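Listeria nuclear targeted protein A (Listeria monocytogenes, PDB 4CIH) relieves the repression of interferon-stimulated host genes by binding the chromatin repressor BAHD1 and blocking its recruitment to them. Local coordinates at residues Asp78-Ala81 against Phe82-Ile85; Ile123-Asp126 against Val127-Lys131; Lys131-Thr134 against Ala135-Asn138; Lys87-Ser90 against Glu91-Glu95; Asp109-Ala112 against Val113-Thr117. The protein carries 2 engineered substitutions. One frame throughout, in Å; residues are numbered along the deposited sequence.

Contact 1 of 5, residues Asp78-Ala81 against Phe82-Ile85; sequences DTEA and FKKI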
loop_
_atom_site.group_PDB
_atom_site.type_symbol
_atom_site.label_atom_id
_atom_site.label_comp_id
_atom_site.label_asym_id
_atom_site.label_seq_id
_atom_site.Cartn_x
_atom_site.Cartn_y
_atom_site.Cartn_z
ATOM N N ASP A 78 -5.879 -8.087 -17.965
ATOM C CA ASP A 78 -6.414 -7.386 -16.794
ATOM C C ASP A 78 -5.589 -7.699 -15.554
ATOM O O ASP A 78 -5.466 -6.871 -14.651
ATOM C CB ASP A 78 -7.906 -7.655 -16.638
ATOM C CG ASP A 78 -8.726 -6.784 -17.563
ATOM O OD1 ASP A 78 -8.173 -5.750 -17.992
ATOM O OD2 ASP A 78 -9.897 -7.107 -17.877
ATOM N N THR A 79 -4.930 -8.855 -15.571
ATOM C CA THR A 79 -4.047 -9.234 -14.448
ATOM C C THR A 79 -2.697 -8.499 -14.305
ATOM O O THR A 79 -2.462 -7.852 -13.281
ATOM C CB THR A 79 -3.905 -10.748 -14.311
ATOM O OG1 THR A 79 -2.553 -11.103 -13.956
ATOM C CG2 THR A 79 -4.309 -11.435 -15.547
ATOM N N GLU A 80 -1.787 -8.603 -15.276
ATOM C CA GLU A 80 -0.508 -7.927 -15.095
ATOM C C GLU A 80 -0.771 -6.468 -14.861
ATOM O O GLU A 80 -0.089 -5.843 -14.042
ATOM C CB GLU A 80 0.432 -8.019 -16.313
ATOM C CG GLU A 80 1.151 -6.687 -16.649
ATOM C CD GLU A 80 2.484 -6.461 -15.898
ATOM O OE1 GLU A 80 2.684 -7.044 -14.827
ATOM O OE2 GLU A 80 3.365 -5.709 -16.366
ATOM N N ALA A 81 -1.698 -5.925 -15.643
ATOM C CA ALA A 81 -2.125 -4.541 -15.542
ATOM C C ALA A 81 -2.321 -4.215 -14.087
ATOM O O ALA A 81 -1.721 -3.257 -13.591
ATOM C CB ALA A 81 -3.418 -4.335 -16.318
ATOM N N PHE A 82 -3.098 -5.060 -13.402
ATOM C CA PHE A 82 -3.402 -4.957 -11.967
ATOM C C PHE A 82 -2.178 -5.039 -11.067
ATOM O O PHE A 82 -2.043 -4.292 -10.089
ATOM C CB PHE A 82 -4.410 -6.060 -11.565
ATOM C CG PHE A 82 -4.402 -6.374 -10.102
ATOM C CD1 PHE A 82 -4.911 -5.453 -9.185
ATOM C CD2 PHE A 82 -3.881 -7.585 -9.629
ATOM C CE1 PHE A 82 -4.874 -5.703 -7.830
ATOM C CE2 PHE A 82 -3.884 -7.849 -8.279
ATOM C CZ PHE A 82 -4.359 -6.902 -7.383
ATOM N N LYS A 83 -1.305 -5.998 -11.362
ATOM C CA LYS A 83 -0.078 -6.147 -10.592
ATOM C C LYS A 83 0.729 -4.872 -10.796
ATOM O O LYS A 83 1.337 -4.355 -9.852
ATOM C CB LYS A 83 0.684 -7.416 -11.038
ATOM C CG LYS A 83 2.163 -7.543 -10.636
ATOM C CD LYS A 83 3.164 -6.994 -11.638
ATOM C CE LYS A 83 4.617 -7.323 -11.227
ATOM N NZ LYS A 83 5.317 -8.321 -12.091
ATOM N N LYS A 84 0.756 -4.387 -12.040
ATOM C CA LYS A 84 1.675 -3.317 -12.473
ATOM C C LYS A 84 1.320 -2.054 -11.736
ATOM O O LYS A 84 2.190 -1.336 -11.251
ATOM C CB LYS A 84 1.552 -3.094 -13.987
ATOM C CG LYS A 84 2.115 -1.766 -14.447
ATOM C CD LYS A 84 2.153 -1.692 -15.967
ATOM C CE LYS A 84 2.471 -0.285 -16.407
ATOM N NZ LYS A 84 1.367 0.197 -17.291
ATOM N N ILE A 85 0.020 -1.796 -11.656
ATOM C CA ILE A 85 -0.494 -0.711 -10.855
ATOM C C ILE A 85 -0.341 -1.050 -9.377
ATOM O O ILE A 85 0.321 -0.313 -8.639
ATOM C CB ILE A 85 -1.960 -0.398 -11.204
ATOM C CG1 ILE A 85 -2.454 0.820 -10.435
ATOM C CG2 ILE A 85 -2.862 -1.591 -10.954
ATOM C CD1 ILE A 85 -2.575 2.048 -11.295
#
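The carbonyl oxygen of Glu80 takes the amide of Lys84 in the shortest sound bond here, N to O 2.6 Å, one turn further along helix 77-103 of LntA's four-helical up-and-down bundle. The contact is thus a local one, near the start of a long helix, and the same i to i+4 pattern runs on both sides of it: Lys83 N reaches Thr79 O at 2.9 Å with an N-H...O angle of 160°, and Ile85 N reaches Ala81 O at 3.0 Å. Phe82 N to Asp78 O is longer, at 3.2 Å.

Among the side chains, the Glu80 chain bends at chi2 (87°) and leans onward along the helix. This brings OE1 within 3.2 Å of Lys83 CD, crossing the lysine at a slant. The ammonium itself stays further off, with Glu80 OE1 and Lys83 NZ 4.0 Å apart, beyond a salt bridge. What ties the two together is Ser72, whose OG is hydrogen-bonded to both Glu80 OE1 and Lys83 NZ.

Phe82 heads the other way, into the protein, where it meets Ile69, Leu139 and Phe86. Its CG stands anti to the backbone N (chi1 159°), which sets the ring edge beside Thr79 O; that oxygen lies near the ring plane, 3.9 Å from Phe82 CD2.

Contact 2 of 5, residues Ile123-Asp126 against Val127-Lys131; sequences IFDD and VRTNK. Engineered in segment 123-126: Asp125 (natural residue Lys), Asp126 (natural residue Lys).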
loop_
_atom_site.group_PDB
_atom_site.type_symbol
_atom_site.label_atom_id
_atom_site.label_comp_id
_atom_site.label_asym_id
_atom_site.label_seq_id
_atom_site.Cartn_x
_atom_site.Cartn_y
_atom_site.Cartn_z
ATOM N N ILE A 123 -1.639 13.734 -8.285
ATOM C CA ILE A 123 -1.855 13.275 -9.647
ATOM C C ILE A 123 -1.512 11.768 -9.772
ATOM O O ILE A 123 -2.098 11.021 -10.592
ATOM C CB ILE A 123 -1.001 14.120 -10.624
ATOM C CG1 ILE A 123 -1.261 15.632 -10.462
ATOM C CG2 ILE A 123 -1.100 13.615 -12.068
ATOM C CD1 ILE A 123 -2.667 16.061 -10.053
ATOM N N PHE A 124 -0.553 11.329 -8.959
ATOM C CA PHE A 124 -0.274 9.900 -8.794
ATOM C C PHE A 124 -1.274 9.162 -7.858
ATOM O O PHE A 124 -1.848 8.170 -8.285
ATOM C CB PHE A 124 1.179 9.704 -8.337
ATOM C CG PHE A 124 1.671 8.292 -8.464
ATOM C CD1 PHE A 124 1.425 7.364 -7.463
ATOM C CD2 PHE A 124 2.363 7.888 -9.585
ATOM C CE1 PHE A 124 1.874 6.059 -7.590
ATOM C CE2 PHE A 124 2.826 6.592 -9.706
ATOM C CZ PHE A 124 2.603 5.683 -8.713
ATOM N N ASP A 125 -1.494 9.626 -6.616
ATOM C CA ASP A 125 -2.477 8.982 -5.664
ATOM C C ASP A 125 -3.719 8.436 -6.365
ATOM O O ASP A 125 -3.785 7.239 -6.706
ATOM C CB ASP A 125 -2.928 9.906 -4.503
ATOM C CG ASP A 125 -3.745 9.133 -3.405
ATOM O OD1 ASP A 125 -3.471 7.938 -3.191
ATOM O OD2 ASP A 125 -4.675 9.680 -2.760
ATOM N N ASP A 126 -4.705 9.319 -6.531
ATOM C CA ASP A 126 -5.805 9.138 -7.475
ATOM C C ASP A 126 -5.409 8.229 -8.622
ATOM O O ASP A 126 -5.926 7.113 -8.731
ATOM C CB ASP A 126 -6.232 10.481 -8.089
ATOM C CG ASP A 126 -6.650 11.517 -7.054
ATOM O OD1 ASP A 126 -7.084 11.116 -5.944
ATOM O OD2 ASP A 126 -6.569 12.741 -7.370
ATOM N N VAL A 127 -4.543 8.696 -9.524
ATOM C CA VAL A 127 -4.418 7.932 -10.793
ATOM C C VAL A 127 -4.146 6.456 -10.531
ATOM O O VAL A 127 -4.753 5.602 -11.155
ATOM C CB VAL A 127 -3.357 8.443 -11.810
ATOM C CG1 VAL A 127 -3.185 7.424 -12.926
ATOM C CG2 VAL A 127 -3.736 9.781 -12.431
ATOM N N ARG A 128 -3.199 6.119 -9.665
ATOM C CA ARG A 128 -3.058 4.683 -9.408
ATOM C C ARG A 128 -4.365 4.121 -8.782
ATOM O O ARG A 128 -4.798 3.010 -9.089
ATOM C CB ARG A 128 -1.805 4.375 -8.570
ATOM C CG ARG A 128 -0.529 3.998 -9.354
ATOM C CD ARG A 128 -0.477 4.415 -10.821
ATOM N NE ARG A 128 0.028 5.777 -11.051
ATOM C CZ ARG A 128 0.792 6.127 -12.089
ATOM N NH1 ARG A 128 1.166 5.213 -12.975
ATOM N NH2 ARG A 128 1.201 7.388 -12.245
ATOM N N THR A 129 -5.002 4.885 -7.899
ATOM C CA THR A 129 -6.180 4.372 -7.189
ATOM C C THR A 129 -7.327 4.234 -8.154
ATOM O O THR A 129 -8.044 3.231 -8.133
ATOM C CB THR A 129 -6.656 5.273 -6.053
ATOM O OG1 THR A 129 -7.456 6.338 -6.597
ATOM C CG2 THR A 129 -5.491 5.806 -5.218
ATOM N N ASN A 130 -7.523 5.241 -9.002
ATOM C CA ASN A 130 -8.501 5.106 -10.062
ATOM C C ASN A 130 -8.185 3.927 -10.947
ATOM O O ASN A 130 -9.077 3.227 -11.416
ATOM C CB ASN A 130 -8.524 6.347 -10.943
ATOM C CG ASN A 130 -9.644 7.291 -10.599
ATOM O OD1 ASN A 130 -10.455 7.039 -9.697
ATOM N ND2 ASN A 130 -9.678 8.408 -11.301
ATOM N N LYS A 131 -6.918 3.745 -11.240
ATOM C CA LYS A 131 -6.510 2.620 -12.078
ATOM C C LYS A 131 -6.582 1.297 -11.343
ATOM O O LYS A 131 -6.985 0.267 -11.923
ATOM C CB LYS A 131 -5.126 2.865 -12.666
ATOM C CG LYS A 131 -5.163 3.790 -13.871
ATOM C CD LYS A 131 -3.928 3.706 -14.772
ATOM C CE LYS A 131 -4.245 4.237 -16.165
ATOM N NZ LYS A 131 -3.017 4.693 -16.879
#
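Arg128 lays its side chain over one face of the Phe124 ring, one turn back on helix 121-139, in a local i to i+4 contact within the four-helical bundle of LntA. Starting at the root, Arg128 CB sits 3.8 Å from Phe124 O, the same oxygen that takes Arg128 N in a backbone hydrogen bond. CG then comes down on the far end of the ring, 3.6 Å from Phe124 CZ. A nearly eclipsed chi2 (20°), probably somewhat strained, and a bend at chi3 carry the chain across the ring. CD makes a CH-pi contact, 4.3 Å from the Phe124 ring centroid and over its face. NE follows at 3.2 Å above the ring plane, displaced toward the rim. From there the guanidinium lies over the ring, tilted 27° from it, with CZ close to Phe124 CE2. NH2 is modelled very near the ring carbons, so its exact place is doubtful, while NH1 turns to Glu88 OE1 on helix 77-103 in a long, weak ion pair. Phe124 in turn meets the rings of Phe92 and Tyr118, so the arginine covers one face of a ring that belongs to an aromatic cluster.

Asp125 and Asp126 are engineered, replacing natural lysines. Asp125 OD1, buried here, has no polar partner in the model. On the next turn, Asp126 O receives both Asn130 N and Thr129 OG1, the hydroxyl donating at 2.7 Å in the carbonyl plane, on a lone pair.

Contact 3 of 5, residues Lys131-Thr134 against Ala135-Asn138; sequences KLQT and ALNN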
loop_
_atom_site.group_PDB
_atom_site.type_symbol
_atom_site.label_atom_id
_atom_site.label_comp_id
_atom_site.label_asym_id
_atom_site.label_seq_id
_atom_site.Cartn_x
_atom_site.Cartn_y
_atom_site.Cartn_z
ATOM N N LYS A 131 -6.918 3.745 -11.240
ATOM C CA LYS A 131 -6.510 2.620 -12.078
ATOM C C LYS A 131 -6.582 1.297 -11.343
ATOM O O LYS A 131 -6.985 0.267 -11.923
ATOM C CB LYS A 131 -5.126 2.865 -12.666
ATOM C CG LYS A 131 -5.163 3.790 -13.871
ATOM C CD LYS A 131 -3.928 3.706 -14.772
ATOM C CE LYS A 131 -4.245 4.237 -16.165
ATOM N NZ LYS A 131 -3.017 4.693 -16.879
ATOM N N LEU A 132 -6.231 1.302 -10.064
ATOM C CA LEU A 132 -6.264 0.039 -9.293
ATOM C C LEU A 132 -7.700 -0.396 -9.190
ATOM O O LEU A 132 -8.021 -1.593 -9.338
ATOM C CB LEU A 132 -5.704 0.201 -7.883
ATOM C CG LEU A 132 -5.349 -1.136 -7.207
ATOM C CD1 LEU A 132 -4.905 -0.947 -5.780
ATOM C CD2 LEU A 132 -6.528 -2.099 -7.214
ATOM N N GLN A 133 -8.540 0.618 -8.969
ATOM C CA GLN A 133 -9.963 0.487 -8.753
ATOM C C GLN A 133 -10.643 -0.026 -10.006
ATOM O O GLN A 133 -11.441 -0.933 -9.941
ATOM C CB GLN A 133 -10.567 1.838 -8.356
ATOM C CG GLN A 133 -12.054 1.737 -8.020
ATOM C CD GLN A 133 -12.378 0.563 -7.063
ATOM O OE1 GLN A 133 -11.958 0.548 -5.894
ATOM N NE2 GLN A 133 -13.070 -0.438 -7.583
ATOM N N THR A 134 -10.356 0.567 -11.158
ATOM C CA THR A 134 -10.825 -0.069 -12.387
ATOM C C THR A 134 -10.289 -1.500 -12.430
ATOM O O THR A 134 -11.054 -2.476 -12.380
ATOM C CB THR A 134 -10.456 0.754 -13.633
ATOM O OG1 THR A 134 -11.167 1.995 -13.579
ATOM C CG2 THR A 134 -10.827 0.013 -14.923
ATOM N N ALA A 135 -8.972 -1.608 -12.415
ATOM C CA ALA A 135 -8.254 -2.892 -12.392
ATOM C C ALA A 135 -8.872 -3.986 -11.500
ATOM O O ALA A 135 -8.766 -5.174 -11.808
ATOM C CB ALA A 135 -6.769 -2.664 -12.021
ATOM N N LEU A 136 -9.455 -3.605 -10.369
ATOM C CA LEU A 136 -10.144 -4.590 -9.521
ATOM C C LEU A 136 -11.519 -4.903 -10.127
ATOM O O LEU A 136 -11.923 -6.078 -10.301
ATOM C CB LEU A 136 -10.286 -4.043 -8.090
ATOM C CG LEU A 136 -9.115 -4.004 -7.088
ATOM C CD1 LEU A 136 -9.262 -2.816 -6.156
ATOM C CD2 LEU A 136 -8.975 -5.270 -6.246
ATOM N N ASN A 137 -12.231 -3.838 -10.489
ATOM C CA ASN A 137 -13.512 -3.969 -11.187
ATOM C C ASN A 137 -13.352 -4.847 -12.428
ATOM O O ASN A 137 -14.254 -5.599 -12.798
ATOM C CB ASN A 137 -14.046 -2.585 -11.613
ATOM C CG ASN A 137 -14.827 -1.896 -10.520
ATOM O OD1 ASN A 137 -15.109 -2.476 -9.473
ATOM N ND2 ASN A 137 -15.166 -0.648 -10.747
ATOM N N ASN A 138 -12.200 -4.728 -13.086
ATOM C CA ASN A 138 -11.999 -5.482 -14.322
ATOM C C ASN A 138 -11.707 -6.946 -13.991
ATOM O O ASN A 138 -12.145 -7.870 -14.691
ATOM C CB ASN A 138 -10.994 -4.791 -15.274
ATOM C CG ASN A 138 -11.569 -3.516 -15.897
ATOM O OD1 ASN A 138 -12.701 -3.136 -15.596
ATOM N ND2 ASN A 138 -10.803 -2.855 -16.768
#
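Leu132 and Leu136 lean across each other one turn apart on helix 121-139, slanting rather than lying side by side, on the buried face of this part of the LntA bundle. They leave their backbones by different rotations and cross: Leu132 CG is anti to its own nitrogen (chi1 -163°), whereas Leu136 CG is anti to its carbonyl carbon (chi1 -77°). The methyls are modelled closer than carbons can sit, so the detail of their meeting is doubtful. Leu132 also carries the packing across to helix 77-103, where it touches Phe82 and Trp89.

A second pair, Gln133 and Asn137, stands on another side of the helix. Their amides are steeply turned against each other, the planes 62° apart, and Gln133 NE2 comes to 3.4 Å from Asn137 OD1. The glutamine oxygen is engaged elsewhere: OE1 accepts from Leu145 N, in the chain that follows the helix, which helps set which way the amide is turned.

Thr134 and Asn138 make the third pair and point the same way, alongside each other. Here the methyl does the touching, with Thr134 CG2 3.4 Å from Asn138 ND2. Backbone bonds join each pair, Leu136 N to Leu132 O at 2.7 Å, Asn137 N to Gln133 O at 3.1 Å and Asn138 N to Thr134 O at 2.6 Å.

The chemistry is that of an amphipathic helix: leucines carry the inward face, while the outward one is made of amides and a hydroxyl, and one of those amides also ties down the chain near the C-terminal end.

Contact 4 of 5, residues Lys87-Ser90 against Glu91-Glu95; sequences KEWS and EFKIE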
loop_
_atom_site.group_PDB
_atom_site.type_symbol
_atom_site.label_atom_id
_atom_site.label_comp_id
_atom_site.label_asym_id
_atom_site.label_seq_id
_atom_site.Cartn_x
_atom_site.Cartn_y
_atom_site.Cartn_z
ATOM N N LYS A 87 1.508 -2.739 -7.755
ATOM C CA LYS A 87 2.901 -2.645 -7.305
ATOM C C LYS A 87 3.213 -1.185 -7.118
ATOM O O LYS A 87 3.801 -0.788 -6.096
ATOM C CB LYS A 87 3.899 -3.311 -8.285
ATOM C CG LYS A 87 4.864 -4.305 -7.602
ATOM C CD LYS A 87 6.098 -4.717 -8.433
ATOM C CE LYS A 87 7.362 -4.672 -7.591
ATOM N NZ LYS A 87 8.562 -4.041 -8.234
ATOM N N GLU A 88 2.790 -0.373 -8.074
ATOM C CA GLU A 88 3.018 1.065 -7.975
ATOM C C GLU A 88 2.168 1.737 -6.857
ATOM O O GLU A 88 2.680 2.577 -6.129
ATOM C CB GLU A 88 2.746 1.771 -9.314
ATOM C CG GLU A 88 3.877 1.894 -10.357
ATOM C CD GLU A 88 3.225 2.017 -11.728
ATOM O OE1 GLU A 88 1.994 2.154 -11.668
ATOM O OE2 GLU A 88 3.855 1.936 -12.819
ATOM N N TRP A 89 0.875 1.405 -6.794
ATOM C CA TRP A 89 -0.101 1.879 -5.770
ATOM C C TRP A 89 0.259 1.500 -4.289
ATOM O O TRP A 89 0.292 2.362 -3.408
ATOM C CB TRP A 89 -1.491 1.325 -6.167
ATOM C CG TRP A 89 -2.669 1.744 -5.330
ATOM C CD1 TRP A 89 -3.461 2.830 -5.528
ATOM C CD2 TRP A 89 -3.186 1.071 -4.171
ATOM N NE1 TRP A 89 -4.417 2.893 -4.548
ATOM C CE2 TRP A 89 -4.265 1.829 -3.701
ATOM C CE3 TRP A 89 -2.833 -0.099 -3.487
ATOM C CZ2 TRP A 89 -5.021 1.445 -2.595
ATOM C CZ3 TRP A 89 -3.551 -0.464 -2.392
ATOM C CH2 TRP A 89 -4.641 0.305 -1.944
ATOM N N SER A 90 0.559 0.230 -4.042
ATOM C CA SER A 90 1.034 -0.268 -2.721
ATOM C C SER A 90 2.359 0.301 -2.195
ATOM O O SER A 90 2.495 0.625 -0.997
ATOM C CB SER A 90 1.208 -1.758 -2.840
ATOM O OG SER A 90 2.249 -1.999 -3.777
ATOM N N GLU A 91 3.376 0.373 -3.056
ATOM C CA GLU A 91 4.615 0.947 -2.584
ATOM C C GLU A 91 4.318 2.325 -2.064
ATOM O O GLU A 91 4.428 2.592 -0.863
ATOM C CB GLU A 91 5.697 0.964 -3.662
ATOM C CG GLU A 91 6.736 -0.130 -3.495
ATOM C CD GLU A 91 7.536 -0.031 -2.205
ATOM O OE1 GLU A 91 8.065 1.060 -1.891
ATOM O OE2 GLU A 91 7.684 -1.054 -1.520
ATOM N N PHE A 92 3.894 3.181 -2.975
ATOM C CA PHE A 92 3.608 4.584 -2.700
ATOM C C PHE A 92 3.049 4.852 -1.279
ATOM O O PHE A 92 3.519 5.727 -0.523
ATOM C CB PHE A 92 2.615 5.053 -3.756
ATOM C CG PHE A 92 2.101 6.431 -3.511
ATOM C CD1 PHE A 92 2.935 7.531 -3.657
ATOM C CD2 PHE A 92 0.799 6.633 -3.120
ATOM C CE1 PHE A 92 2.471 8.812 -3.433
ATOM C CE2 PHE A 92 0.325 7.911 -2.893
ATOM C CZ PHE A 92 1.161 9.002 -3.040
ATOM N N LYS A 93 2.054 4.053 -0.936
ATOM C CA LYS A 93 1.384 4.103 0.354
ATOM C C LYS A 93 2.327 3.591 1.403
ATOM O O LYS A 93 2.352 4.050 2.543
ATOM C CB LYS A 93 0.174 3.180 0.319
ATOM C CG LYS A 93 -0.909 3.629 -0.650
ATOM C CD LYS A 93 -2.278 3.780 0.002
ATOM C CE LYS A 93 -2.831 5.186 -0.217
ATOM N NZ LYS A 93 -4.320 5.266 -0.322
ATOM N N ILE A 94 3.145 2.633 1.042
ATOM C CA ILE A 94 4.107 2.248 2.036
ATOM C C ILE A 94 5.130 3.367 2.197
ATOM O O ILE A 94 5.254 3.947 3.271
ATOM C CB ILE A 94 4.766 0.959 1.645
ATOM C CG1 ILE A 94 3.758 -0.158 1.905
ATOM C CG2 ILE A 94 6.085 0.828 2.358
ATOM C CD1 ILE A 94 3.989 -1.388 1.049
ATOM N N GLU A 95 5.861 3.662 1.125
ATOM C CA GLU A 95 6.869 4.682 1.213
ATOM C C GLU A 95 6.270 5.829 1.999
ATOM O O GLU A 95 6.789 6.212 3.064
ATOM C CB GLU A 95 7.294 5.096 -0.200
ATOM C CG GLU A 95 8.592 5.884 -0.322
ATOM C CD GLU A 95 9.766 5.333 0.479
ATOM O OE1 GLU A 95 9.905 4.103 0.611
ATOM O OE2 GLU A 95 10.587 6.154 0.961
#
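Lys93 brings its CD over one face of the Trp89 indole, a loose touch 4.4 Å from Trp89 CZ2, on the packed side of helix 77-103 near the middle of the bundle. The closer approach is Lys93 CG to Trp89 O, 3.3 Å; the lysine then bends at three successive torsions before NZ ends in a long, weak ion pair with Glu23 of helix 8-34. Ile94 packs one turn beyond Ser90, its CD1 3.2 Å from Ser90 O, and meets Phe19 of that same helix. Phe92 points to a different neighbour, its ring edge-to-face with Tyr118. Despite this packing, the backbone bonds hold the turn loosely: Phe92 N to Glu88 O and Lys93 N to Trp89 O are both weak.

The opposite character belongs to Lys87 and Glu91. Lys87 is exposed, its side chain makes no close approach to 91-95, and the two residues are joined chiefly through Glu91 N and Lys87 O at 3.3 Å.

Buried Ser90 is not left without polar company: OG is hydrogen-bonded to Phe86 O and to Gln60 OE1. A hydroxyl serving its own helix and helix 42-63 thus brings polar anchoring in among the packed side chains.

Contact 5 of 5, residues Asp109-Ala112 against Val113-Thr117; sequences DSEA and VFKKT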
loop_
_atom_site.group_PDB
_atom_site.type_symbol
_atom_site.label_atom_id
_atom_site.label_comp_id
_atom_site.label_asym_id
_atom_site.label_seq_id
_atom_site.Cartn_x
_atom_site.Cartn_y
_atom_site.Cartn_z
ATOM N N ASP A 109 15.874 11.903 4.841
ATOM C CA ASP A 109 16.342 11.000 3.823
ATOM C C ASP A 109 15.226 10.613 2.863
ATOM O O ASP A 109 15.289 10.953 1.675
ATOM C CB ASP A 109 17.013 9.783 4.465
ATOM C CG ASP A 109 18.489 9.994 4.642
ATOM O OD1 ASP A 109 19.054 10.703 3.781
ATOM O OD2 ASP A 109 19.080 9.483 5.624
ATOM N N SER A 110 14.162 10.002 3.387
ATOM C CA SER A 110 13.125 9.477 2.498
ATOM C C SER A 110 12.209 10.528 1.864
ATOM O O SER A 110 11.509 10.191 0.920
ATOM C CB SER A 110 12.341 8.301 3.125
ATOM O OG SER A 110 11.664 8.727 4.297
ATOM N N GLU A 111 12.277 11.795 2.293
ATOM C CA GLU A 111 11.437 12.900 1.721
ATOM C C GLU A 111 11.975 13.483 0.428
ATOM O O GLU A 111 11.200 13.724 -0.506
ATOM C CB GLU A 111 11.276 14.075 2.704
ATOM C CG GLU A 111 9.888 14.702 2.861
ATOM C CD GLU A 111 9.141 15.075 1.600
ATOM O OE1 GLU A 111 9.276 16.240 1.127
ATOM O OE2 GLU A 111 8.319 14.244 1.146
ATOM N N ALA A 112 13.279 13.780 0.399
ATOM C CA ALA A 112 13.996 14.061 -0.865
ATOM C C ALA A 112 13.642 13.058 -1.970
ATOM O O ALA A 112 13.091 13.431 -3.008
ATOM C CB ALA A 112 15.496 14.050 -0.634
ATOM N N VAL A 113 14.069 11.814 -1.774
ATOM C CA VAL A 113 13.836 10.682 -2.675
ATOM C C VAL A 113 12.354 10.464 -2.959
ATOM O O VAL A 113 11.964 9.872 -3.974
ATOM C CB VAL A 113 14.352 9.413 -1.976
ATOM C CG1 VAL A 113 14.032 8.145 -2.756
ATOM C CG2 VAL A 113 15.817 9.574 -1.642
ATOM N N PHE A 114 11.534 10.960 -2.039
ATOM C CA PHE A 114 10.100 10.901 -2.202
ATOM C C PHE A 114 9.666 11.711 -3.407
ATOM O O PHE A 114 9.093 11.177 -4.357
ATOM C CB PHE A 114 9.379 11.402 -0.937
ATOM C CG PHE A 114 7.932 11.034 -0.921
ATOM C CD1 PHE A 114 7.013 11.772 -1.656
ATOM C CD2 PHE A 114 7.512 9.872 -0.287
ATOM C CE1 PHE A 114 5.689 11.382 -1.713
ATOM C CE2 PHE A 114 6.181 9.497 -0.311
ATOM C CZ PHE A 114 5.268 10.254 -1.025
ATOM N N LYS A 115 9.907 13.012 -3.334
ATOM C CA LYS A 115 9.567 13.963 -4.378
ATOM C C LYS A 115 10.358 13.625 -5.634
ATOM O O LYS A 115 9.994 13.994 -6.761
ATOM C CB LYS A 115 9.942 15.374 -3.916
ATOM C CG LYS A 115 8.990 15.998 -2.899
ATOM C CD LYS A 115 9.674 17.056 -2.025
ATOM C CE LYS A 115 8.733 18.203 -1.611
ATOM N NZ LYS A 115 8.710 19.363 -2.561
ATOM N N LYS A 116 11.478 12.940 -5.455
ATOM C CA LYS A 116 12.167 12.505 -6.645
ATOM C C LYS A 116 11.288 11.447 -7.254
ATOM O O LYS A 116 10.775 11.621 -8.343
ATOM C CB LYS A 116 13.605 12.034 -6.362
ATOM C CG LYS A 116 14.516 13.199 -5.971
ATOM C CD LYS A 116 16.003 12.852 -5.976
ATOM C CE LYS A 116 16.841 14.115 -6.110
ATOM N NZ LYS A 116 18.030 13.935 -6.982
ATOM N N THR A 117 11.036 10.371 -6.529
ATOM C CA THR A 117 10.344 9.251 -7.165
ATOM C C THR A 117 8.873 9.501 -7.566
ATOM O O THR A 117 8.338 8.863 -8.488
ATOM C CB THR A 117 10.674 7.883 -6.498
ATOM O OG1 THR A 117 9.512 7.054 -6.425
ATOM C CG2 THR A 117 11.263 8.053 -5.106
#
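Glu111 and Lys115 meet one turn apart on the short helix 109-117, which follows helix 77-103 and precedes helix 121-139 in the chain of this four-helical bundle protein. Of the backbone bonds, Lys115 N to Glu111 O measures 3.2 Å. The same oxygen also takes a weak bond from Phe114 N. Lys116 N to Ala112 O follows at 3.0 Å.

Between the charged side chains, the carboxylate oxygen OE1 meets the lysine's carbon chain rather than its ammonium. Glu111 bends at chi2 (-49°), which, with the rest of the chain, brings OE1 to 3.3 Å from Lys115 CD, slanting across the lysine. Glu111 OE1 and Lys115 NZ stay 4.9 Å apart, so any attraction between the charges is probably modest. Ser110 finds its polar partner further off in the chain, with OG hydrogen-bonded to Asp102 OD2 near the end of helix 77-103.

Ring packing belongs to Phe114, the buried residue of the group, which fits against Val99 and Arg96 of helix 77-103 and meets the ring of Tyr118.

Two further touches set polar atoms against carbon. Glu111 OE2 approaches Phe114 obliquely, 3.7 Å from Phe114 CB, with the carboxylate and ring planes 36° apart. At the outer side, Val113 CG2 rests 3.6 Å from Asp109 O.

Overall arrangement
Contacts 1 and 4 follow each other along helix 77-103, and contacts 2 and 3 share Lys131 on helix 121-139, so the four describe two facing helices. At one end contact 1 packs on contact 3, their centres about 9 Å apart, through Phe82, Ile85 and Asp78; nearer the middle contact 4 meets contact 2, about 11 Å between centres, through Trp89 against Arg128 and Thr129 and the weak Glu88 to Arg128 pair. Ile85 of contact 1 also touches Arg128 and Lys131 of contact 2, and Leu132 of contact 3 touches Trp89 of contact 4. Contact 5 touches contact 4 alone, Phe92 against Phe114 and Glu95 against Ser110, and lies about 27 Å from contact 3, centre to centre.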